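Local coordinates for protein YcaO (Methanopyrus kandleri, PDB 6CIB) that binds ATP-type nucleotides and magnesium and probably uses ATP to activate the peptide backbone amide in ribosomal peptide thioamidation, at residues L162-V165 / V166-S170; I4-D7 / V8-F11; G116-L119 / T120-E123. All blocks are in the same frame, centred on the assembly; numbering follows the deposited sequence.

Contact 1: residues L162-V165 / V166-S170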
ATOM      1  N   LEU A 162      -1.895  -6.007  -4.555  1.00 27.25           N
ATOM      2  CA  LEU A 162      -2.108  -5.565  -5.940  1.00 26.97           C
ATOM      3  C   LEU A 162      -2.666  -4.145  -6.010  1.00 25.68           C
ATOM      4  O   LEU A 162      -2.178  -3.329  -6.792  1.00 25.48           O
ATOM      5  CB  LEU A 162      -3.030  -6.533  -6.670  1.00 28.36           C
ATOM      6  CG  LEU A 162      -3.154  -6.458  -8.191  1.00 31.37           C
ATOM      7  CD1 LEU A 162      -1.805  -6.668  -8.867  1.00 31.61           C
ATOM      8  CD2 LEU A 162      -4.162  -7.498  -8.666  1.00 32.24           C
ATOM      9  N   LEU A 163      -3.675  -3.861  -5.187  1.00 25.04           N
ATOM     10  CA  LEU A 163      -4.208  -2.510  -5.046  1.00 26.25           C
ATOM     11  C   LEU A 163      -3.137  -1.499  -4.647  1.00 27.74           C
ATOM     12  O   LEU A 163      -3.097  -0.401  -5.201  1.00 29.65           O
ATOM     13  CB  LEU A 163      -5.418  -2.477  -4.091  1.00 26.14           C
ATOM     14  CG  LEU A 163      -6.718  -3.126  -4.635  1.00 25.77           C
ATOM     15  CD1 LEU A 163      -7.816  -3.133  -3.582  1.00 25.70           C
ATOM     16  CD2 LEU A 163      -7.218  -2.470  -5.921  1.00 25.13           C
ATOM     17  N   GLU A 164      -2.258  -1.879  -3.712  1.00 28.23           N
ATOM     18  CA  GLU A 164      -1.121  -1.036  -3.329  1.00 28.13           C
ATOM     19  C   GLU A 164      -0.200  -0.711  -4.517  1.00 26.56           C
ATOM     20  O   GLU A 164       0.218   0.440  -4.686  1.00 26.51           O
ATOM     21  CB  GLU A 164      -0.336  -1.691  -2.195  1.00 29.27           C
ATOM     22  CG  GLU A 164       0.819  -0.865  -1.665  1.00 30.44           C
ATOM     23  CD  GLU A 164       1.387  -1.470  -0.403  1.00 31.92           C
ATOM     24  OE1 GLU A 164       2.381  -2.215  -0.498  1.00 30.45           O
ATOM     25  OE2 GLU A 164       0.801  -1.235   0.675  1.00 36.10           O
ATOM     26  N   VAL A 165       0.106  -1.722  -5.326  1.00 26.84           N
ATOM     27  CA  VAL A 165       0.937  -1.541  -6.531  1.00 27.59           C
ATOM     28  C   VAL A 165       0.279  -0.562  -7.528  1.00 27.20           C
ATOM     29  O   VAL A 165       0.958   0.311  -8.082  1.00 27.72           O
ATOM     30  CB  VAL A 165       1.316  -2.896  -7.205  1.00 29.14           C
ATOM     31  CG1 VAL A 165       2.039  -2.667  -8.534  1.00 27.91           C
ATOM     32  CG2 VAL A 165       2.213  -3.736  -6.294  1.00 28.36           C
ATOM     33  N   VAL A 166      -1.034  -0.693  -7.733  1.00 26.50           N
ATOM     34  CA  VAL A 166      -1.795   0.229  -8.599  1.00 27.24           C
ATOM     35  C   VAL A 166      -1.751   1.649  -8.026  1.00 27.87           C
ATOM     36  O   VAL A 166      -1.516   2.613  -8.757  1.00 26.37           O
ATOM     37  CB  VAL A 166      -3.251  -0.249  -8.813  1.00 28.32           C
ATOM     38  CG1 VAL A 166      -4.064   0.758  -9.626  1.00 29.63           C
ATOM     39  CG2 VAL A 166      -3.253  -1.601  -9.509  1.00 26.83           C
ATOM     40  N   GLU A 167      -1.944   1.750  -6.712  1.00 27.00           N
ATOM     41  CA  GLU A 167      -1.909   3.016  -5.986  1.00 28.22           C
ATOM     42  C   GLU A 167      -0.592   3.773  -6.209  1.00 28.29           C
ATOM     43  O   GLU A 167      -0.600   4.963  -6.558  1.00 28.25           O
ATOM     44  CB  GLU A 167      -2.150   2.734  -4.501  1.00 28.93           C
ATOM     45  CG  GLU A 167      -2.021   3.922  -3.575  1.00 32.24           C
ATOM     46  CD  GLU A 167      -1.887   3.495  -2.127  1.00 33.92           C
ATOM     47  OE1 GLU A 167      -2.853   2.922  -1.577  1.00 35.98           O
ATOM     48  OE2 GLU A 167      -0.820   3.741  -1.536  1.00 33.92           O
ATOM     49  N   ARG A 168       0.526   3.077  -6.029  1.00 28.49           N
ATOM     50  CA  ARG A 168       1.844   3.695  -6.204  1.00 30.61           C
ATOM     51  C   ARG A 168       2.187   3.947  -7.673  1.00 29.73           C
ATOM     52  O   ARG A 168       2.945   4.863  -7.975  1.00 29.27           O
ATOM     53  CB  ARG A 168       2.942   2.883  -5.506  1.00 32.00           C
ATOM     54  CG  ARG A 168       2.606   2.519  -4.069  1.00 35.63           C
ATOM     55  CD  ARG A 168       3.125   3.508  -3.057  1.00 39.08           C
ATOM     56  NE  ARG A 168       2.507   3.321  -1.742  1.00 39.46           N
ATOM     57  CZ  ARG A 168       2.836   2.380  -0.854  1.00 42.06           C
ATOM     58  NH1 ARG A 168       3.773   1.464  -1.116  1.00 40.87           N
ATOM     59  NH2 ARG A 168       2.193   2.339   0.307  1.00 43.31           N
ATOM     60  N   ASP A 169       1.621   3.140  -8.575  1.00 30.22           N
ATOM     61  CA  ASP A 169       1.739   3.386 -10.022  1.00 30.01           C
ATOM     62  C   ASP A 169       1.094   4.724 -10.401  1.00 30.71           C
ATOM     63  O   ASP A 169       1.723   5.530 -11.104  1.00 30.95           O
ATOM     64  CB  ASP A 169       1.154   2.226 -10.849  1.00 29.58           C
ATOM     65  CG  ASP A 169       1.307   2.441 -12.357  1.00 30.83           C
ATOM     66  OD1 ASP A 169       2.403   2.202 -12.911  1.00 30.92           O
ATOM     67  OD2 ASP A 169       0.317   2.852 -12.988  1.00 31.10           O
ATOM     68  N   SER A 170      -0.138   4.950  -9.925  1.00 29.92           N
ATOM     69  CA  SER A 170      -0.854   6.221 -10.115  1.00 31.12           C
ATOM     70  C   SER A 170      -0.096   7.411  -9.533  1.00 31.01           C
ATOM     71  O   SER A 170       0.093   8.416 -10.214  1.00 31.09           O
ATOM     72  CB  SER A 170      -2.253   6.168  -9.498  1.00 31.74           C
ATOM     73  OG  SER A 170      -3.139   5.401 -10.284  1.00 34.73           O
TER
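Glu164 and Arg168, one turn apart on helix 154-177, lie alongside each other and point the same way, their carboxylate and guanidinium planes 20° apart. The carboxylate does not meet the guanidinium end-on: Glu164 CG sits over one face of it, 3.8 Å from Arg168 NH1 and offset toward the rim. Glu164 OE2 is 3.9 Å from Arg168 NH2 and well out of the guanidinium plane, a long salt bridge of charge alone. Arg168 reaches this place by folding at chi2 (-93°), which also brings NE within 3.4 Å of Glu167 OE2 in a salt bridge whose hydrogen bond is weak and bent. The three residues thus form a salt-bridge network on one side of an alpha-helix, whose i to i+4 bonds include Arg168 N to Glu164 O at 3.0 Å. Glu164 is a magnesium ligand in another structure of the protein; here its side chain stops about 4 Å (nearest atoms) from the ion, which it does not bind, and from ADP, and OE1 accepts from Gly147 N. Another side is apolar, with Leu162 on Leu320, Val321 and Val324 of helix 313-325 and Val166 on Val324. Asp169 turns its carboxylate to Arg212 and Ser355 N.

Contact 2: residues I4-D7 / V8-F11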
ATOM      1  N   ILE A   4     -17.068 -12.065   1.048  1.00 38.62           N
ATOM      2  CA  ILE A   4     -16.518 -10.854   1.639  1.00 37.23           C
ATOM      3  C   ILE A   4     -17.581 -10.407   2.630  1.00 36.63           C
ATOM      4  O   ILE A   4     -18.675 -10.007   2.229  1.00 38.89           O
ATOM      5  CB  ILE A   4     -16.241  -9.762   0.566  1.00 36.34           C
ATOM      6  CG1 ILE A   4     -15.198 -10.253  -0.447  1.00 34.35           C
ATOM      7  CG2 ILE A   4     -15.783  -8.455   1.215  1.00 34.94           C
ATOM      8  CD1 ILE A   4     -15.294  -9.600  -1.815  1.00 35.28           C
ATOM      9  N   VAL A   5     -17.268 -10.520   3.918  1.00 34.54           N
ATOM     10  CA  VAL A   5     -18.206 -10.147   4.986  1.00 33.45           C
ATOM     11  C   VAL A   5     -17.896  -8.746   5.519  1.00 32.24           C
ATOM     12  O   VAL A   5     -18.649  -8.192   6.307  1.00 31.30           O
ATOM     13  CB  VAL A   5     -18.235 -11.185   6.147  1.00 33.12           C
ATOM     14  CG1 VAL A   5     -18.615 -12.574   5.634  1.00 33.59           C
ATOM     15  CG2 VAL A   5     -16.905 -11.229   6.900  1.00 34.44           C
ATOM     16  N   TYR A   6     -16.772  -8.185   5.079  1.00 32.87           N
ATOM     17  CA  TYR A   6     -16.308  -6.887   5.565  1.00 32.74           C
ATOM     18  C   TYR A   6     -15.606  -6.128   4.454  1.00 31.92           C
ATOM     19  O   TYR A   6     -14.685  -6.649   3.810  1.00 33.64           O
ATOM     20  CB  TYR A   6     -15.404  -7.080   6.793  1.00 31.51           C
ATOM     21  CG  TYR A   6     -14.994  -5.806   7.487  1.00 32.19           C
ATOM     22  CD1 TYR A   6     -15.820  -5.202   8.437  1.00 31.95           C
ATOM     23  CD2 TYR A   6     -13.763  -5.205   7.198  1.00 32.96           C
ATOM     24  CE1 TYR A   6     -15.428  -4.030   9.081  1.00 32.69           C
ATOM     25  CE2 TYR A   6     -13.361  -4.043   7.835  1.00 32.07           C
ATOM     26  CZ  TYR A   6     -14.193  -3.462   8.774  1.00 31.86           C
ATOM     27  OH  TYR A   6     -13.777  -2.311   9.394  1.00 30.98           O
ATOM     28  N   ASP A   7     -16.054  -4.898   4.217  1.00 32.93           N
ATOM     29  CA  ASP A   7     -15.490  -4.091   3.137  1.00 32.17           C
ATOM     30  C   ASP A   7     -15.405  -2.604   3.467  1.00 31.92           C
ATOM     31  O   ASP A   7     -15.770  -1.756   2.656  1.00 33.10           O
ATOM     32  CB  ASP A   7     -16.221  -4.362   1.807  1.00 33.53           C
ATOM     33  CG  ASP A   7     -17.657  -3.849   1.793  1.00 35.21           C
ATOM     34  OD1 ASP A   7     -18.255  -3.588   2.866  1.00 34.69           O
ATOM     35  OD2 ASP A   7     -18.182  -3.696   0.674  1.00 37.64           O
ATOM     36  N   VAL A   8     -14.893  -2.294   4.657  1.00 30.01           N
ATOM     37  CA  VAL A   8     -14.713  -0.911   5.084  1.00 29.23           C
ATOM     38  C   VAL A   8     -13.304  -0.433   4.634  1.00 30.47           C
ATOM     39  O   VAL A   8     -13.183   0.241   3.602  1.00 28.94           O
ATOM     40  CB  VAL A   8     -15.024  -0.740   6.596  1.00 29.73           C
ATOM     41  CG1 VAL A   8     -14.913   0.712   7.030  1.00 29.00           C
ATOM     42  CG2 VAL A   8     -16.426  -1.260   6.916  1.00 29.48           C
ATOM     43  N   GLU A   9     -12.257  -0.826   5.364  1.00 29.23           N
ATOM     44  CA  GLU A   9     -10.871  -0.466   5.034  1.00 29.85           C
ATOM     45  C   GLU A   9     -10.260  -1.344   3.948  1.00 29.97           C
ATOM     46  O   GLU A   9      -9.312  -0.931   3.292  1.00 29.26           O
ATOM     47  CB  GLU A   9      -9.969  -0.538   6.276  1.00 29.25           C
ATOM     48  CG  GLU A   9     -10.293   0.469   7.361  1.00 29.38           C
ATOM     49  CD  GLU A   9     -11.408   0.018   8.281  1.00 31.15           C
ATOM     50  OE1 GLU A   9     -11.959  -1.092   8.094  1.00 31.52           O
ATOM     51  OE2 GLU A   9     -11.731   0.780   9.206  1.00 32.74           O
ATOM     52  N   GLY A  10     -10.783  -2.562   3.798  1.00 29.91           N
ATOM     53  CA  GLY A  10     -10.320  -3.523   2.793  1.00 29.11           C
ATOM     54  C   GLY A  10     -11.320  -4.670   2.672  1.00 30.36           C
ATOM     55  O   GLY A  10     -12.323  -4.694   3.395  1.00 29.88           O
ATOM     56  N   PHE A  11     -11.040  -5.614   1.770  1.00 28.93           N
ATOM     57  CA  PHE A  11     -11.934  -6.746   1.486  1.00 28.15           C
ATOM     58  C   PHE A  11     -11.525  -7.970   2.297  1.00 28.09           C
ATOM     59  O   PHE A  11     -10.466  -8.561   2.071  1.00 28.59           O
ATOM     60  CB  PHE A  11     -11.951  -7.058  -0.015  1.00 27.40           C
ATOM     61  CG  PHE A  11     -12.317  -5.883  -0.873  1.00 28.07           C
ATOM     62  CD1 PHE A  11     -13.661  -5.526  -1.064  1.00 28.46           C
ATOM     63  CD2 PHE A  11     -11.323  -5.124  -1.495  1.00 27.51           C
ATOM     64  CE1 PHE A  11     -13.996  -4.432  -1.854  1.00 28.95           C
ATOM     65  CE2 PHE A  11     -11.651  -4.038  -2.287  1.00 27.54           C
ATOM     66  CZ  PHE A  11     -12.986  -3.692  -2.472  1.00 29.18           C
TER
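This is a local contact round a loop near the N-terminus, ahead of helix 16-25, in which the chain doubles back and Tyr6 reaches over to Val8 and Glu9. Its polar anchor is the hydrogen bond from Tyr6 OH to Glu9 OE1, short at 2.5 Å and received on the syn lone pair. Ring and carboxylate are nearly coplanar, 17° apart, and Glu9 OE1 stands at the edge, near the ring plane, 3.3 Å from Tyr6 CE2. With CG of Tyr6 anti to its own nitrogen (chi1 -173°), the ring lies against Val8 CG2 with its hydroxyl at Glu9, while Glu9 bends at chi2 (84°) to bring its carboxylate round to that hydroxyl. Over one face of the same ring lies Val8: its CG2 is 4.0 Å from the ring centroid, a CH-pi contact, and its CB comes to 3.4 Å from Tyr6 OH. The tyrosine is therefore held both at its hydroxyl and over a face. Farther back, a weak CA-H...O contact of 3.2 Å from Asp7 CA to Gly10 O brings the two limbs together. Ile4 CG2 approaches the edge of the Phe11 ring and lies 4.3 Å from Phe11 CB. The backbones of Val5 and Tyr6 both hydrogen-bond to Arg12, an ADP-binding residue, which makes a classic beta bulge. Glu9 OE2 accepts from Thr66 N, and the side chain of Glu9 comes to about 5 Å (nearest atoms) from the bound ADP. Val8 and Asp7 rest on helix 241-260, Ile4 packs on helix 313-325, and Phe11 touches both of these helices as well as helix 154-177.

Contact 3: residues G116-L119 / T120-E123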
ATOM      1  N   GLY A 116       8.121 -17.432  -7.765  1.00 36.67           N
ATOM      2  CA  GLY A 116       6.775 -16.880  -7.722  1.00 37.30           C
ATOM      3  C   GLY A 116       5.843 -17.565  -8.706  1.00 37.14           C
ATOM      4  O   GLY A 116       6.214 -18.559  -9.339  1.00 36.45           O
ATOM      5  N   VAL A 117       4.623 -17.045  -8.812  1.00 37.12           N
ATOM      6  CA  VAL A 117       3.653 -17.511  -9.810  1.00 37.63           C
ATOM      7  C   VAL A 117       3.187 -16.322 -10.656  1.00 36.93           C
ATOM      8  O   VAL A 117       2.827 -15.268 -10.117  1.00 34.77           O
ATOM      9  CB  VAL A 117       2.426 -18.231  -9.179  1.00 37.93           C
ATOM     10  CG1 VAL A 117       1.646 -18.993 -10.246  1.00 37.03           C
ATOM     11  CG2 VAL A 117       2.847 -19.213  -8.089  1.00 39.75           C
ATOM     12  N   ASP A 118       3.220 -16.492 -11.978  1.00 36.22           N
ATOM     13  CA  ASP A 118       2.594 -15.551 -12.917  1.00 34.61           C
ATOM     14  C   ASP A 118       1.087 -15.737 -12.795  1.00 35.25           C
ATOM     15  O   ASP A 118       0.561 -16.806 -13.126  1.00 33.61           O
ATOM     16  CB  ASP A 118       3.062 -15.856 -14.350  1.00 35.85           C
ATOM     17  CG  ASP A 118       2.621 -14.812 -15.369  1.00 34.60           C
ATOM     18  OD1 ASP A 118       1.457 -14.356 -15.340  1.00 36.92           O
ATOM     19  OD2 ASP A 118       3.447 -14.465 -16.235  1.00 35.74           O
ATOM     20  N   LEU A 119       0.391 -14.708 -12.316  1.00 33.21           N
ATOM     21  CA  LEU A 119      -1.046 -14.834 -12.041  1.00 33.37           C
ATOM     22  C   LEU A 119      -1.931 -14.817 -13.298  1.00 34.17           C
ATOM     23  O   LEU A 119      -3.126 -15.126 -13.222  1.00 34.68           O
ATOM     24  CB  LEU A 119      -1.501 -13.817 -10.981  1.00 32.89           C
ATOM     25  CG  LEU A 119      -0.924 -13.955  -9.551  1.00 31.74           C
ATOM     26  CD1 LEU A 119      -1.652 -13.017  -8.601  1.00 30.89           C
ATOM     27  CD2 LEU A 119      -1.001 -15.385  -9.018  1.00 30.65           C
ATOM     28  N   THR A 120      -1.345 -14.464 -14.442  1.00 34.00           N
ATOM     29  CA  THR A 120      -2.040 -14.558 -15.734  1.00 35.01           C
ATOM     30  C   THR A 120      -1.958 -15.989 -16.273  1.00 35.80           C
ATOM     31  O   THR A 120      -2.981 -16.621 -16.539  1.00 35.37           O
ATOM     32  CB  THR A 120      -1.459 -13.564 -16.766  1.00 35.77           C
ATOM     33  OG1 THR A 120      -1.583 -12.232 -16.260  1.00 34.87           O
ATOM     34  CG2 THR A 120      -2.181 -13.658 -18.114  1.00 35.04           C
ATOM     35  N   THR A 121      -0.733 -16.492 -16.406  1.00 36.19           N
ATOM     36  CA  THR A 121      -0.489 -17.762 -17.076  1.00 38.44           C
ATOM     37  C   THR A 121      -0.523 -18.967 -16.129  1.00 39.14           C
ATOM     38  O   THR A 121      -0.618 -20.109 -16.587  1.00 37.39           O
ATOM     39  CB  THR A 121       0.846 -17.737 -17.832  1.00 37.57           C
ATOM     40  OG1 THR A 121       1.911 -17.517 -16.902  1.00 37.81           O
ATOM     41  CG2 THR A 121       0.856 -16.631 -18.874  1.00 36.88           C
ATOM     42  N   ARG A 122      -0.456 -18.699 -14.822  1.00 39.77           N
ATOM     43  CA  ARG A 122      -0.318 -19.729 -13.759  1.00 42.81           C
ATOM     44  C   ARG A 122       0.990 -20.552 -13.849  1.00 41.87           C
ATOM     45  O   ARG A 122       1.111 -21.613 -13.234  1.00 43.81           O
ATOM     46  CB  ARG A 122      -1.570 -20.628 -13.648  1.00 45.90           C
ATOM     47  CG  ARG A 122      -2.831 -19.901 -13.202  1.00 52.87           C
ATOM     48  CD  ARG A 122      -4.078 -20.724 -13.489  1.00 60.55           C
ATOM     49  NE  ARG A 122      -5.143 -19.900 -14.077  1.00 69.06           N
ATOM     50  CZ  ARG A 122      -6.164 -20.355 -14.812  1.00 72.78           C
ATOM     51  NH1 ARG A 122      -6.304 -21.653 -15.072  1.00 75.55           N
ATOM     52  NH2 ARG A 122      -7.057 -19.499 -15.296  1.00 72.92           N
ATOM     53  N   GLU A 123       1.958 -20.046 -14.612  1.00 41.24           N
ATOM     54  CA  GLU A 123       3.277 -20.651 -14.748  1.00 42.20           C
ATOM     55  C   GLU A 123       4.225 -20.114 -13.671  1.00 42.91           C
ATOM     56  O   GLU A 123       4.102 -18.947 -13.273  1.00 42.76           O
ATOM     57  CB  GLU A 123       3.873 -20.339 -16.125  1.00 44.82           C
ATOM     58  CG  GLU A 123       3.227 -21.050 -17.310  1.00 49.47           C
ATOM     59  CD  GLU A 123       3.290 -22.563 -17.212  1.00 53.00           C
ATOM     60  OE1 GLU A 123       4.376 -23.111 -16.912  1.00 58.26           O
ATOM     61  OE2 GLU A 123       2.243 -23.204 -17.434  1.00 55.26           O
TER
HETATM   62  O   HOH W   1       1.004 -11.672 -15.677  1.00 29.91           O
HETATM   63  O   HOH W   2       4.268 -17.310 -17.953  1.00 41.73           O
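Asp118 OD1 accepts two backbone N-H groups of the turn that follows it. Thr120 N, at 2.9 Å, meets OD1 nearly along its C-O direction, whereas Thr121 N, at 3.2 Å, comes from above the carboxylate plane, 63° out of it. The first bond, i to i+2, closes an Asx turn, and the added one from Thr121 at i+3 makes it an Asx motif. Swinging CG away from the backbone nitrogen (chi1 -172°) lays the carboxylate across the turn, where Thr121 OG1 comes to 3.2 Å from Asp118 CG. Replacing Asp118 by an alanine would probably leave the amides of Thr120 and Thr121 without their shared acceptor and let the turn flex.

The backbone closes the same loop: Asp118 N gives a straight bond to Glu123 O, 2.9 Å long with 164° at the hydrogen, and Arg122 N makes a weak one to Asp118 O. Arg122 has positive phi, a left-handed conformation that turns the chain back toward its start. In the next shell, one water links Asp118 OD1 to Thr120 OG1, and a second is held by Thr121 OG1 and gives a weak bond to Asp118 OD2. The whole is a beta-hairpin connection between strands 113-118 and 124-128, the latter an outermost strand of its antiparallel sheet within this chain. Leu119 packs on strand 332-336 and helix 313-325, and Thr120 touches Ala325 of that helix.

Overall arrangement
The three contacts run from core to surface. Measured between centres, contact 1 is buried about 7 Å from the middle of the chain, contact 2 is partly buried at about 16 Å, and contact 3, about 22 Å out, has four exposed residues. Contacts 1 and 2 touch directly, Leu163 CD1 lying 4.1 Å from Phe11 CE2, and both flank the nucleotide site; the nearest atoms of contact 3 are about 6 Å from contact 1 and 14 Å from contact 2. Helix 313-325 is a shared neighbour of all three. Their chemistry differs accordingly: charge beside apolar helix packing in contact 1, an aromatic hydroxyl bound to a carboxylate in contact 2, and a side-chain carboxylate taking turn amides, with bridging waters, in contact 3.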